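Local structure of response regulator aspartate phosphatase H (Bacillus subtilis, 3Q15) at residues V263-S268 against K300-F305; L331-E336 against E367-G372; S341-F346 against A357-V362. The protein dephosphorylates the sporulation phosphotransferase Spo0F and also acts on the response regulator ComA, so that competence and sporulation are kept apart in time. All coordinates share one frame; numbering follows the deposited sequence.

How the contacts relate
All three contacts join helices of the C-terminal TPR domain. Contact 1 comes first along the chain and packs helix 260-273 on helix 299-310. Contacts 2 and 3 share one antiparallel pair, helix 332-348 with helix 352-372. Contact 3 sits near the turn of that hairpin and contact 2 at its far end, their centres about 15 Å apart. The centre of contact 1 lies about 20 Å from that of contact 2 and about 18 Å from that of contact 3. Helix 299-310 of contact 1 touches both others: Leu-302 CD2 is 4.0 Å from Tyr-334 CE2, and Phe-305 CZ is 4.1 Å from Ala-342 CB. Contacts 2 and 3 also touch the second subunit.

Contact 1: residues V263-S268 against K300-F305; sequences VLFGLS and KELFLF
Two helices of the superhelical TPR domain, 260-273 and 299-310, meet here through Phe-265 and Phe-303. They run nearly parallel, with segment axes 10.5 Å apart and a 21° angle between them. The two rings form a T-shaped (edge-to-face) pair. The edge of Phe-265 points at the face of Phe-303, with planes at 90° and centroids 5.9 Å apart. Phe-265 has CG anti to the backbone N (chi1 171°), which carries its ring across to helix 299-310. There its CE1 lies 3.3 Å from Leu-302 CB, a tight contact. The Phe-303 ring reaches back the other way, and its CZ stands 3.6 Å from Phe-265 N and 4.1 Å from Leu-264 CB. Ser-268 OG lies at the edge of this ring. That hydroxyl donates a 2.7 Å hydrogen bond to Leu-264 O, which also accepts from Ser-268 N. A leucine in place of Phe-265 takes away the aromatic edge and would probably leave a gap beside Leu-302 CB and the face of Phe-303 less well filled. Helix 277-290 also packs on Leu-264, Ser-268 and Phe-303. Such near-parallel helices packed side by side are typical of the TPR superhelix.

Contact 2: residues L331-E336 against E367-G372; sequences LHAYIE and EDILKG
His-332 and Asp-368 make the CH-pi part of this contact. Asp-368 CB sits over the centre of the imidazole, 3.5 Å from the ring centroid and only 4° off the ring normal. The carboxylate is turned 49° from the ring plane. It does not bond to the ring: His-332 ND1 and Asp-368 OD2 stay 4.0 Å apart. A charge on the histidine, if present, would probably be stabilised by the nearby carboxylate. The outer nitrogen, NE2, has a weak hydrogen bond to Asn-330.

The apolar part belongs to Ile-369. Its CG1 is anti to the carbonyl carbon (chi1 -65°), and the branch runs toward helix 332-348. CG1 meets His-332 CB at 3.4 Å. The terminal CD1 goes further and packs on Ala-333 CB at 4.3 Å. It also makes a backbone contact, 3.7 Å from Ala-333 N. These residues close the open end of the last antiparallel hairpin of the TPR domain, where the start of helix 332-348 meets the end of helix 352-372. The segment axes are 9.6 Å apart.

Glu-336 touches Ile-369 by van der Waals contact and makes its polar bonds outside the two segments. Its chain is extended and crosses Ile-369 at about a right angle, placing OE2 3.7 Å from Ile-369 CD1. The other oxygen, OE1, forms a salt bridge with Arg-340 and a hydrogen bond with Gln-366, so the carboxylate is tied both to its own helix and to the facing one. On helix 352-372, Glu-367, Leu-370 and Lys-371 pack on the second subunit.

Contact 3: residues S341-F346 against A357-V362; sequences SAAAVF and AFYRKV
The rings of Phe-358 and Tyr-359 each take an alanine methyl from helix 332-348 on one face. Ala-342 CB lies over the centre of the Phe-358 ring, 3.5 Å from the centroid and 10° off the normal. Ala-343 CB lies over the Tyr-359 ring nearer its rim, 3.8 Å from the centroid. Both are CH-pi contacts. They lie near the turn of the antiparallel TPR hairpin formed by helices 332-348 and 352-372. The small alanines fit a close approach of the segment axes, 8.5 Å. Ala-343 and Phe-358 have the nearest CA atoms, 5.3 Å apart.

Phe-346 meets Phe-358 rim to rim. The planes are only 12° apart, yet neither ring covers the other. Phe-358 has CG anti to the carbonyl carbon (chi1 -75°), and its ring is turned so that one face takes the Ala-342 methyl while the rim meets Phe-346. Ile-319 and Leu-323 of helix 316-328 also pack on Phe-358.

The hydroxyl of Tyr-359 is hydrogen-bonded to Glu-347 OE1. Its ring meets Tyr-359 of the second subunit, so this hairpin also takes part in the subunit interface. Between the two phenylalanines the closest approach is 3.3 Å, from Phe-346 CE2 to Phe-358 CE1.

Contact 1: residues V263-S268 against K300-F305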
ATOM      1  N   VAL A 263       2.363 -31.406  -7.202  1.00 49.07           N
ATOM      2  CA  VAL A 263       3.200 -32.118  -6.242  1.00 48.12           C
ATOM      3  C   VAL A 263       4.365 -32.826  -6.935  1.00 46.87           C
ATOM      4  O   VAL A 263       5.504 -32.746  -6.482  1.00 49.53           O
ATOM      5  CB  VAL A 263       2.384 -33.141  -5.420  1.00 47.34           C
ATOM      6  CG1 VAL A 263       3.307 -34.019  -4.589  1.00 50.30           C
ATOM      7  CG2 VAL A 263       1.381 -32.429  -4.532  1.00 40.94           C
ATOM      8  N   LEU A 264       4.083 -33.514  -8.036  1.00 45.96           N
ATOM      9  CA  LEU A 264       5.122 -34.250  -8.749  1.00 48.86           C
ATOM     10  C   LEU A 264       6.137 -33.344  -9.457  1.00 46.70           C
ATOM     11  O   LEU A 264       7.271 -33.751  -9.705  1.00 47.21           O
ATOM     12  CB  LEU A 264       4.500 -35.243  -9.734  1.00 52.99           C
ATOM     13  CG  LEU A 264       3.712 -36.388  -9.091  1.00 55.88           C
ATOM     14  CD1 LEU A 264       3.089 -37.292 -10.147  1.00 56.73           C
ATOM     15  CD2 LEU A 264       4.604 -37.189  -8.158  1.00 55.27           C
ATOM     16  N   PHE A 265       5.739 -32.118  -9.783  1.00 45.08           N
ATOM     17  CA  PHE A 265       6.675 -31.191 -10.408  1.00 43.25           C
ATOM     18  C   PHE A 265       7.680 -30.651  -9.393  1.00 45.06           C
ATOM     19  O   PHE A 265       8.863 -30.507  -9.697  1.00 43.67           O
ATOM     20  CB  PHE A 265       5.953 -30.033 -11.100  1.00 42.73           C
ATOM     21  CG  PHE A 265       6.882 -28.947 -11.569  1.00 44.07           C
ATOM     22  CD1 PHE A 265       7.592 -29.090 -12.748  1.00 42.89           C
ATOM     23  CD2 PHE A 265       7.059 -27.793 -10.823  1.00 48.07           C
ATOM     24  CE1 PHE A 265       8.458 -28.105 -13.179  1.00 44.80           C
ATOM     25  CE2 PHE A 265       7.923 -26.797 -11.254  1.00 47.23           C
ATOM     26  CZ  PHE A 265       8.624 -26.958 -12.434  1.00 46.97           C
ATOM     27  N   GLY A 266       7.203 -30.348  -8.190  1.00 45.45           N
ATOM     28  CA  GLY A 266       8.078 -29.907  -7.119  1.00 44.42           C
ATOM     29  C   GLY A 266       9.068 -30.998  -6.769  1.00 45.02           C
ATOM     30  O   GLY A 266      10.272 -30.760  -6.671  1.00 44.90           O
ATOM     31  N   LEU A 267       8.551 -32.207  -6.589  1.00 43.23           N
ATOM     32  CA  LEU A 267       9.385 -33.357  -6.287  1.00 43.95           C
ATOM     33  C   LEU A 267      10.447 -33.553  -7.367  1.00 44.00           C
ATOM     34  O   LEU A 267      11.628 -33.720  -7.064  1.00 44.76           O
ATOM     35  CB  LEU A 267       8.522 -34.613  -6.145  1.00 43.13           C
ATOM     36  CG  LEU A 267       9.213 -35.918  -5.740  1.00 45.69           C
ATOM     37  CD1 LEU A 267      10.085 -35.722  -4.507  1.00 46.98           C
ATOM     38  CD2 LEU A 267       8.186 -37.012  -5.499  1.00 44.28           C
ATOM     39  N   SER A 268      10.025 -33.521  -8.627  1.00 46.46           N
ATOM     40  CA  SER A 268      10.937 -33.731  -9.751  1.00 49.05           C
ATOM     41  C   SER A 268      12.018 -32.655  -9.831  1.00 44.31           C
ATOM     42  O   SER A 268      13.206 -32.960  -9.920  1.00 45.76           O
ATOM     43  CB  SER A 268      10.162 -33.797 -11.070  1.00 51.59           C
ATOM     44  OG  SER A 268       9.298 -34.922 -11.095  1.00 54.19           O
ATOM     45  N   LYS A 300       2.463 -29.082 -17.830  1.00 57.57           N
ATOM     46  CA  LYS A 300       2.895 -29.877 -18.966  1.00 56.51           C
ATOM     47  C   LYS A 300       4.185 -29.311 -19.550  1.00 55.58           C
ATOM     48  O   LYS A 300       5.111 -30.055 -19.874  1.00 55.91           O
ATOM     49  CB  LYS A 300       1.804 -29.923 -20.039  1.00 60.42           C
ATOM     50  CG  LYS A 300       2.030 -30.998 -21.097  1.00 66.11           C
ATOM     51  CD  LYS A 300       0.816 -31.178 -21.997  1.00 69.55           C
ATOM     52  CE  LYS A 300       0.684 -30.026 -22.974  1.00 72.07           C
ATOM     53  NZ  LYS A 300       1.838 -29.971 -23.910  1.00 72.11           N
ATOM     54  N   GLU A 301       4.240 -27.988 -19.682  1.00 51.65           N
ATOM     55  CA  GLU A 301       5.404 -27.323 -20.263  1.00 50.28           C
ATOM     56  C   GLU A 301       6.577 -27.277 -19.287  1.00 51.09           C
ATOM     57  O   GLU A 301       7.738 -27.333 -19.692  1.00 51.64           O
ATOM     58  CB  GLU A 301       5.045 -25.912 -20.730  1.00 50.32           C
ATOM     59  CG  GLU A 301       4.367 -25.853 -22.096  1.00 54.10           C
ATOM     60  CD  GLU A 301       2.914 -26.292 -22.061  1.00 58.37           C
ATOM     61  OE1 GLU A 301       2.340 -26.527 -23.147  1.00 63.43           O
ATOM     62  OE2 GLU A 301       2.341 -26.391 -20.955  1.00 56.17           O
ATOM     63  N   LEU A 302       6.266 -27.167 -18.001  1.00 51.87           N
ATOM     64  CA  LEU A 302       7.291 -27.221 -16.963  1.00 51.00           C
ATOM     65  C   LEU A 302       7.905 -28.621 -16.878  1.00 48.55           C
ATOM     66  O   LEU A 302       9.113 -28.771 -16.702  1.00 47.51           O
ATOM     67  CB  LEU A 302       6.720 -26.809 -15.601  1.00 52.94           C
ATOM     68  CG  LEU A 302       6.447 -25.329 -15.312  1.00 55.04           C
ATOM     69  CD1 LEU A 302       7.626 -24.465 -15.736  1.00 51.80           C
ATOM     70  CD2 LEU A 302       5.178 -24.870 -15.997  1.00 58.56           C
ATOM     71  N   PHE A 303       7.069 -29.647 -17.002  1.00 47.28           N
ATOM     72  CA  PHE A 303       7.569 -31.014 -17.002  1.00 47.27           C
ATOM     73  C   PHE A 303       8.487 -31.229 -18.189  1.00 51.78           C
ATOM     74  O   PHE A 303       9.576 -31.781 -18.047  1.00 49.40           O
ATOM     75  CB  PHE A 303       6.428 -32.028 -17.042  1.00 48.74           C
ATOM     76  CG  PHE A 303       5.886 -32.386 -15.687  1.00 52.48           C
ATOM     77  CD1 PHE A 303       6.690 -33.015 -14.747  1.00 52.89           C
ATOM     78  CD2 PHE A 303       4.570 -32.112 -15.357  1.00 53.52           C
ATOM     79  CE1 PHE A 303       6.192 -33.354 -13.496  1.00 52.82           C
ATOM     80  CE2 PHE A 303       4.064 -32.448 -14.109  1.00 54.78           C
ATOM     81  CZ  PHE A 303       4.877 -33.069 -13.176  1.00 52.26           C
ATOM     82  N   LEU A 304       8.045 -30.788 -19.362  1.00 54.40           N
ATOM     83  CA  LEU A 304       8.831 -30.962 -20.576  1.00 51.80           C
ATOM     84  C   LEU A 304      10.166 -30.226 -20.485  1.00 50.17           C
ATOM     85  O   LEU A 304      11.175 -30.688 -21.021  1.00 48.80           O
ATOM     86  CB  LEU A 304       8.040 -30.506 -21.801  1.00 52.78           C
ATOM     87  CG  LEU A 304       6.838 -31.386 -22.152  1.00 56.16           C
ATOM     88  CD1 LEU A 304       6.022 -30.772 -23.281  1.00 58.24           C
ATOM     89  CD2 LEU A 304       7.298 -32.795 -22.514  1.00 57.95           C
ATOM     90  N   PHE A 305      10.174 -29.084 -19.803  1.00 47.38           N
ATOM     91  CA  PHE A 305      11.411 -28.332 -19.638  1.00 52.08           C
ATOM     92  C   PHE A 305      12.407 -29.069 -18.745  1.00 56.38           C
ATOM     93  O   PHE A 305      13.614 -29.053 -18.998  1.00 57.69           O
ATOM     94  CB  PHE A 305      11.153 -26.933 -19.082  1.00 53.18           C
ATOM     95  CG  PHE A 305      12.403 -26.118 -18.931  1.00 57.05           C
ATOM     96  CD1 PHE A 305      12.912 -25.402 -20.003  1.00 57.61           C
ATOM     97  CD2 PHE A 305      13.087 -26.091 -17.726  1.00 59.26           C
ATOM     98  CE1 PHE A 305      14.072 -24.661 -19.877  1.00 54.81           C
ATOM     99  CE2 PHE A 305      14.250 -25.350 -17.593  1.00 58.94           C
ATOM    100  CZ  PHE A 305      14.742 -24.635 -18.672  1.00 54.77           C
TER

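Contact 2: residues L331-E336 against E367-G372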
ATOM      1  N   LEU A 331       4.273 -15.426 -20.404  1.00 49.75           N
ATOM      2  CA  LEU A 331       4.515 -16.114 -19.143  1.00 49.57           C
ATOM      3  C   LEU A 331       5.951 -15.873 -18.692  1.00 48.95           C
ATOM      4  O   LEU A 331       6.770 -16.794 -18.661  1.00 46.64           O
ATOM      5  CB  LEU A 331       4.251 -17.614 -19.290  1.00 50.04           C
ATOM      6  CG  LEU A 331       2.823 -17.981 -19.703  1.00 53.41           C
ATOM      7  CD1 LEU A 331       2.718 -19.453 -20.067  1.00 55.11           C
ATOM      8  CD2 LEU A 331       1.837 -17.619 -18.599  1.00 51.52           C
ATOM      9  N   HIS A 332       6.253 -14.628 -18.341  1.00 43.26           N
ATOM     10  CA  HIS A 332       7.627 -14.226 -18.069  1.00 44.50           C
ATOM     11  C   HIS A 332       8.183 -14.817 -16.776  1.00 45.83           C
ATOM     12  O   HIS A 332       9.394 -15.015 -16.648  1.00 46.30           O
ATOM     13  CB  HIS A 332       7.751 -12.702 -18.086  1.00 44.73           C
ATOM     14  CG  HIS A 332       7.331 -12.086 -19.385  1.00 49.79           C
ATOM     15  ND1 HIS A 332       7.932 -12.398 -20.583  1.00 51.53           N
ATOM     16  CD2 HIS A 332       6.357 -11.188 -19.672  1.00 50.35           C
ATOM     17  CE1 HIS A 332       7.353 -11.714 -21.555  1.00 52.27           C
ATOM     18  NE2 HIS A 332       6.397 -10.972 -21.028  1.00 51.17           N
ATOM     19  N   ALA A 333       7.295 -15.102 -15.827  1.00 41.49           N
ATOM     20  CA  ALA A 333       7.689 -15.766 -14.590  1.00 41.83           C
ATOM     21  C   ALA A 333       8.262 -17.148 -14.878  1.00 40.31           C
ATOM     22  O   ALA A 333       9.246 -17.554 -14.263  1.00 43.11           O
ATOM     23  CB  ALA A 333       6.505 -15.871 -13.631  1.00 42.04           C
ATOM     24  N   TYR A 334       7.641 -17.866 -15.812  1.00 39.38           N
ATOM     25  CA  TYR A 334       8.095 -19.201 -16.186  1.00 42.12           C
ATOM     26  C   TYR A 334       9.420 -19.121 -16.930  1.00 47.99           C
ATOM     27  O   TYR A 334      10.299 -19.957 -16.741  1.00 52.00           O
ATOM     28  CB  TYR A 334       7.054 -19.914 -17.051  1.00 43.54           C
ATOM     29  CG  TYR A 334       5.794 -20.305 -16.315  1.00 50.04           C
ATOM     30  CD1 TYR A 334       5.666 -20.097 -14.945  1.00 53.40           C
ATOM     31  CD2 TYR A 334       4.733 -20.892 -16.989  1.00 54.92           C
ATOM     32  CE1 TYR A 334       4.509 -20.457 -14.270  1.00 55.35           C
ATOM     33  CE2 TYR A 334       3.576 -21.255 -16.324  1.00 59.16           C
ATOM     34  CZ  TYR A 334       3.468 -21.035 -14.967  1.00 59.23           C
ATOM     35  OH  TYR A 334       2.317 -21.395 -14.301  1.00 64.61           O
ATOM     36  N   ILE A 335       9.555 -18.110 -17.780  1.00 49.68           N
ATOM     37  CA  ILE A 335      10.790 -17.909 -18.522  1.00 48.45           C
ATOM     38  C   ILE A 335      11.944 -17.676 -17.559  1.00 47.58           C
ATOM     39  O   ILE A 335      12.992 -18.306 -17.679  1.00 49.08           O
ATOM     40  CB  ILE A 335      10.675 -16.730 -19.501  1.00 47.33           C
ATOM     41  CG1 ILE A 335       9.633 -17.042 -20.573  1.00 49.18           C
ATOM     42  CG2 ILE A 335      12.023 -16.421 -20.142  1.00 46.55           C
ATOM     43  CD1 ILE A 335       9.526 -15.984 -21.644  1.00 51.24           C
ATOM     44  N   GLU A 336      11.743 -16.781 -16.597  1.00 45.55           N
ATOM     45  CA  GLU A 336      12.782 -16.481 -15.617  1.00 43.95           C
ATOM     46  C   GLU A 336      13.240 -17.721 -14.851  1.00 42.21           C
ATOM     47  O   GLU A 336      14.439 -17.959 -14.704  1.00 40.98           O
ATOM     48  CB  GLU A 336      12.321 -15.411 -14.626  1.00 40.88           C
ATOM     49  CG  GLU A 336      13.362 -15.114 -13.563  1.00 44.50           C
ATOM     50  CD  GLU A 336      12.968 -13.987 -12.633  1.00 47.42           C
ATOM     51  OE1 GLU A 336      13.794 -13.629 -11.766  1.00 50.07           O
ATOM     52  OE2 GLU A 336      11.845 -13.457 -12.763  1.00 48.99           O
ATOM     53  N   GLU A 367      12.540  -7.764 -16.250  1.00 38.01           N
ATOM     54  CA  GLU A 367      12.086  -6.451 -16.686  1.00 41.19           C
ATOM     55  C   GLU A 367      10.724  -6.515 -17.375  1.00 36.95           C
ATOM     56  O   GLU A 367       9.921  -5.599 -17.241  1.00 34.82           O
ATOM     57  CB  GLU A 367      13.125  -5.765 -17.581  1.00 47.29           C
ATOM     58  CG  GLU A 367      14.357  -5.300 -16.816  1.00 56.02           C
ATOM     59  CD  GLU A 367      15.107  -4.178 -17.514  1.00 62.91           C
ATOM     60  OE1 GLU A 367      16.269  -3.920 -17.128  1.00 63.01           O
ATOM     61  OE2 GLU A 367      14.537  -3.548 -18.434  1.00 63.62           O
ATOM     62  N   ASP A 368      10.467  -7.599 -18.103  1.00 37.44           N
ATOM     63  CA  ASP A 368       9.189  -7.771 -18.782  1.00 37.30           C
ATOM     64  C   ASP A 368       8.056  -7.964 -17.780  1.00 37.64           C
ATOM     65  O   ASP A 368       6.931  -7.513 -18.004  1.00 38.79           O
ATOM     66  CB  ASP A 368       9.242  -8.943 -19.764  1.00 42.27           C
ATOM     67  CG  ASP A 368      10.106  -8.647 -20.979  1.00 46.81           C
ATOM     68  OD1 ASP A 368      10.252  -7.457 -21.334  1.00 45.36           O
ATOM     69  OD2 ASP A 368      10.634  -9.606 -21.582  1.00 44.42           O
ATOM     70  N   ILE A 369       8.359  -8.624 -16.669  1.00 39.71           N
ATOM     71  CA  ILE A 369       7.383  -8.790 -15.599  1.00 37.68           C
ATOM     72  C   ILE A 369       7.024  -7.434 -15.003  1.00 37.35           C
ATOM     73  O   ILE A 369       5.847  -7.077 -14.906  1.00 38.26           O
ATOM     74  CB  ILE A 369       7.920  -9.722 -14.492  1.00 37.80           C
ATOM     75  CG1 ILE A 369       8.111 -11.136 -15.040  1.00 42.38           C
ATOM     76  CG2 ILE A 369       6.971  -9.752 -13.294  1.00 36.32           C
ATOM     77  CD1 ILE A 369       8.633 -12.119 -14.011  1.00 44.70           C
ATOM     78  N   LEU A 370       8.044  -6.676 -14.616  1.00 35.63           N
ATOM     79  CA  LEU A 370       7.839  -5.347 -14.051  1.00 35.06           C
ATOM     80  C   LEU A 370       7.020  -4.442 -14.969  1.00 40.98           C
ATOM     81  O   LEU A 370       6.114  -3.755 -14.508  1.00 42.83           O
ATOM     82  CB  LEU A 370       9.182  -4.693 -13.727  1.00 37.09           C
ATOM     83  CG  LEU A 370       9.835  -5.186 -12.432  1.00 40.53           C
ATOM     84  CD1 LEU A 370      11.256  -4.663 -12.298  1.00 41.86           C
ATOM     85  CD2 LEU A 370       8.989  -4.786 -11.228  1.00 40.45           C
ATOM     86  N   LYS A 371       7.334  -4.442 -16.264  1.00 44.07           N
ATOM     87  CA  LYS A 371       6.616  -3.592 -17.213  1.00 41.78           C
ATOM     88  C   LYS A 371       5.137  -3.965 -17.286  1.00 38.89           C
ATOM     89  O   LYS A 371       4.268  -3.101 -17.422  1.00 37.47           O
ATOM     90  CB  LYS A 371       7.248  -3.660 -18.610  1.00 41.28           C
ATOM     91  CG  LYS A 371       8.635  -3.051 -18.705  1.00 45.54           C
ATOM     92  CD  LYS A 371       9.038  -2.865 -20.157  1.00 55.29           C
ATOM     93  CE  LYS A 371      10.308  -2.042 -20.291  1.00 61.68           C
ATOM     94  NZ  LYS A 371      10.668  -1.810 -21.720  1.00 64.09           N
ATOM     95  N   GLY A 372       4.852  -5.258 -17.196  1.00 36.62           N
ATOM     96  CA  GLY A 372       3.481  -5.726 -17.248  1.00 43.42           C
ATOM     97  C   GLY A 372       2.683  -5.383 -16.004  1.00 44.25           C
ATOM     98  O   GLY A 372       1.460  -5.510 -15.996  1.00 47.54           O
TER

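Contact 3: residues S341-F346 against A357-V362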
ATOM      1  N   SER A 341      17.304 -22.173 -14.261  1.00 44.40           N
ATOM      2  CA  SER A 341      17.730 -23.565 -14.224  1.00 45.42           C
ATOM      3  C   SER A 341      18.735 -23.855 -15.330  1.00 48.53           C
ATOM      4  O   SER A 341      19.816 -24.382 -15.068  1.00 52.33           O
ATOM      5  CB  SER A 341      16.527 -24.498 -14.336  1.00 45.06           C
ATOM      6  OG  SER A 341      15.560 -24.166 -13.350  1.00 51.11           O
ATOM      7  N   ALA A 342      18.378 -23.500 -16.562  1.00 46.23           N
ATOM      8  CA  ALA A 342      19.246 -23.752 -17.710  1.00 48.47           C
ATOM      9  C   ALA A 342      20.641 -23.165 -17.503  1.00 48.74           C
ATOM     10  O   ALA A 342      21.641 -23.796 -17.836  1.00 52.31           O
ATOM     11  CB  ALA A 342      18.612 -23.211 -18.989  1.00 45.56           C
ATOM     12  N   ALA A 343      20.706 -21.960 -16.946  1.00 48.40           N
ATOM     13  CA  ALA A 343      21.985 -21.305 -16.700  1.00 46.52           C
ATOM     14  C   ALA A 343      22.844 -22.116 -15.736  1.00 50.77           C
ATOM     15  O   ALA A 343      24.056 -22.222 -15.916  1.00 54.49           O
ATOM     16  CB  ALA A 343      21.775 -19.901 -16.169  1.00 42.53           C
ATOM     17  N   ALA A 344      22.213 -22.681 -14.712  1.00 46.98           N
ATOM     18  CA  ALA A 344      22.931 -23.470 -13.716  1.00 48.20           C
ATOM     19  C   ALA A 344      23.413 -24.795 -14.301  1.00 52.77           C
ATOM     20  O   ALA A 344      24.533 -25.238 -14.030  1.00 54.32           O
ATOM     21  CB  ALA A 344      22.052 -23.714 -12.495  1.00 44.90           C
ATOM     22  N   VAL A 345      22.563 -25.426 -15.104  1.00 50.73           N
ATOM     23  CA  VAL A 345      22.931 -26.678 -15.754  1.00 50.70           C
ATOM     24  C   VAL A 345      24.142 -26.491 -16.666  1.00 52.96           C
ATOM     25  O   VAL A 345      25.085 -27.279 -16.622  1.00 52.76           O
ATOM     26  CB  VAL A 345      21.756 -27.272 -16.557  1.00 51.42           C
ATOM     27  CG1 VAL A 345      22.214 -28.480 -17.372  1.00 52.12           C
ATOM     28  CG2 VAL A 345      20.614 -27.650 -15.624  1.00 51.14           C
ATOM     29  N   PHE A 346      24.127 -25.448 -17.489  1.00 48.65           N
ATOM     30  CA  PHE A 346      25.248 -25.213 -18.396  1.00 55.16           C
ATOM     31  C   PHE A 346      26.531 -24.831 -17.656  1.00 58.18           C
ATOM     32  O   PHE A 346      27.619 -25.278 -18.023  1.00 61.34           O
ATOM     33  CB  PHE A 346      24.898 -24.182 -19.471  1.00 52.01           C
ATOM     34  CG  PHE A 346      24.014 -24.723 -20.559  1.00 54.30           C
ATOM     35  CD1 PHE A 346      24.512 -25.611 -21.500  1.00 58.27           C
ATOM     36  CD2 PHE A 346      22.684 -24.341 -20.646  1.00 55.43           C
ATOM     37  CE1 PHE A 346      23.697 -26.109 -22.503  1.00 59.53           C
ATOM     38  CE2 PHE A 346      21.865 -24.834 -21.646  1.00 55.98           C
ATOM     39  CZ  PHE A 346      22.371 -25.717 -22.575  1.00 57.92           C
ATOM     40  N   ALA A 357      23.945 -16.648 -22.059  1.00 47.23           N
ATOM     41  CA  ALA A 357      22.746 -16.466 -22.871  1.00 46.87           C
ATOM     42  C   ALA A 357      21.469 -16.581 -22.035  1.00 45.31           C
ATOM     43  O   ALA A 357      20.544 -15.781 -22.182  1.00 49.16           O
ATOM     44  CB  ALA A 357      22.723 -17.462 -24.024  1.00 45.71           C
ATOM     45  N   PHE A 358      21.422 -17.579 -21.159  1.00 43.48           N
ATOM     46  CA  PHE A 358      20.248 -17.779 -20.321  1.00 44.44           C
ATOM     47  C   PHE A 358      20.144 -16.734 -19.222  1.00 40.37           C
ATOM     48  O   PHE A 358      19.047 -16.318 -18.868  1.00 41.66           O
ATOM     49  CB  PHE A 358      20.202 -19.201 -19.760  1.00 48.80           C
ATOM     50  CG  PHE A 358      19.787 -20.224 -20.774  1.00 50.99           C
ATOM     51  CD1 PHE A 358      20.727 -21.016 -21.402  1.00 51.58           C
ATOM     52  CD2 PHE A 358      18.455 -20.365 -21.124  1.00 49.39           C
ATOM     53  CE1 PHE A 358      20.345 -21.945 -22.347  1.00 55.68           C
ATOM     54  CE2 PHE A 358      18.067 -21.293 -22.069  1.00 50.72           C
ATOM     55  CZ  PHE A 358      19.013 -22.082 -22.682  1.00 53.49           C
ATOM     56  N   TYR A 359      21.284 -16.297 -18.696  1.00 39.60           N
ATOM     57  CA  TYR A 359      21.292 -15.224 -17.709  1.00 42.42           C
ATOM     58  C   TYR A 359      20.677 -13.949 -18.295  1.00 43.89           C
ATOM     59  O   TYR A 359      19.965 -13.222 -17.605  1.00 42.98           O
ATOM     60  CB  TYR A 359      22.715 -14.947 -17.215  1.00 47.49           C
ATOM     61  CG  TYR A 359      23.221 -15.913 -16.162  1.00 48.08           C
ATOM     62  CD1 TYR A 359      22.405 -16.313 -15.115  1.00 49.45           C
ATOM     63  CD2 TYR A 359      24.513 -16.422 -16.218  1.00 49.33           C
ATOM     64  CE1 TYR A 359      22.857 -17.188 -14.153  1.00 49.19           C
ATOM     65  CE2 TYR A 359      24.976 -17.304 -15.256  1.00 51.11           C
ATOM     66  CZ  TYR A 359      24.143 -17.682 -14.227  1.00 52.31           C
ATOM     67  OH  TYR A 359      24.592 -18.558 -13.264  1.00 54.65           O
ATOM     68  N   ARG A 360      20.950 -13.683 -19.569  1.00 44.79           N
ATOM     69  CA  ARG A 360      20.365 -12.524 -20.237  1.00 45.85           C
ATOM     70  C   ARG A 360      18.851 -12.674 -20.387  1.00 43.45           C
ATOM     71  O   ARG A 360      18.108 -11.697 -20.289  1.00 42.43           O
ATOM     72  CB  ARG A 360      21.016 -12.280 -21.605  1.00 43.63           C
ATOM     73  CG  ARG A 360      22.469 -11.817 -21.545  1.00 45.83           C
ATOM     74  CD  ARG A 360      22.960 -11.244 -22.890  1.00 50.63           C
ATOM     75  NE  ARG A 360      22.817 -12.188 -23.998  1.00 49.17           N
ATOM     76  CZ  ARG A 360      23.699 -13.140 -24.292  1.00 50.78           C
ATOM     77  NH1 ARG A 360      24.794 -13.278 -23.560  1.00 49.84           N
ATOM     78  NH2 ARG A 360      23.487 -13.959 -25.317  1.00 51.23           N
ATOM     79  N   LYS A 361      18.401 -13.900 -20.636  1.00 42.13           N
ATOM     80  CA  LYS A 361      16.977 -14.186 -20.722  1.00 41.16           C
ATOM     81  C   LYS A 361      16.323 -13.979 -19.358  1.00 44.07           C
ATOM     82  O   LYS A 361      15.174 -13.541 -19.262  1.00 37.41           O
ATOM     83  CB  LYS A 361      16.734 -15.618 -21.201  1.00 42.31           C
ATOM     84  CG  LYS A 361      17.310 -15.946 -22.571  1.00 43.89           C
ATOM     85  CD  LYS A 361      16.902 -17.344 -23.014  1.00 44.80           C
ATOM     86  CE  LYS A 361      17.752 -17.836 -24.177  1.00 49.52           C
ATOM     87  NZ  LYS A 361      17.652 -16.947 -25.369  1.00 53.86           N
ATOM     88  N   VAL A 362      17.067 -14.302 -18.305  1.00 45.46           N
ATOM     89  CA  VAL A 362      16.584 -14.122 -16.943  1.00 40.45           C
ATOM     90  C   VAL A 362      16.349 -12.649 -16.657  1.00 38.59           C
ATOM     91  O   VAL A 362      15.257 -12.258 -16.253  1.00 38.81           O
ATOM     92  CB  VAL A 362      17.584 -14.654 -15.907  1.00 36.99           C
ATOM     93  CG1 VAL A 362      17.123 -14.277 -14.502  1.00 34.37           C
ATOM     94  CG2 VAL A 362      17.748 -16.166 -16.045  1.00 36.32           C
TER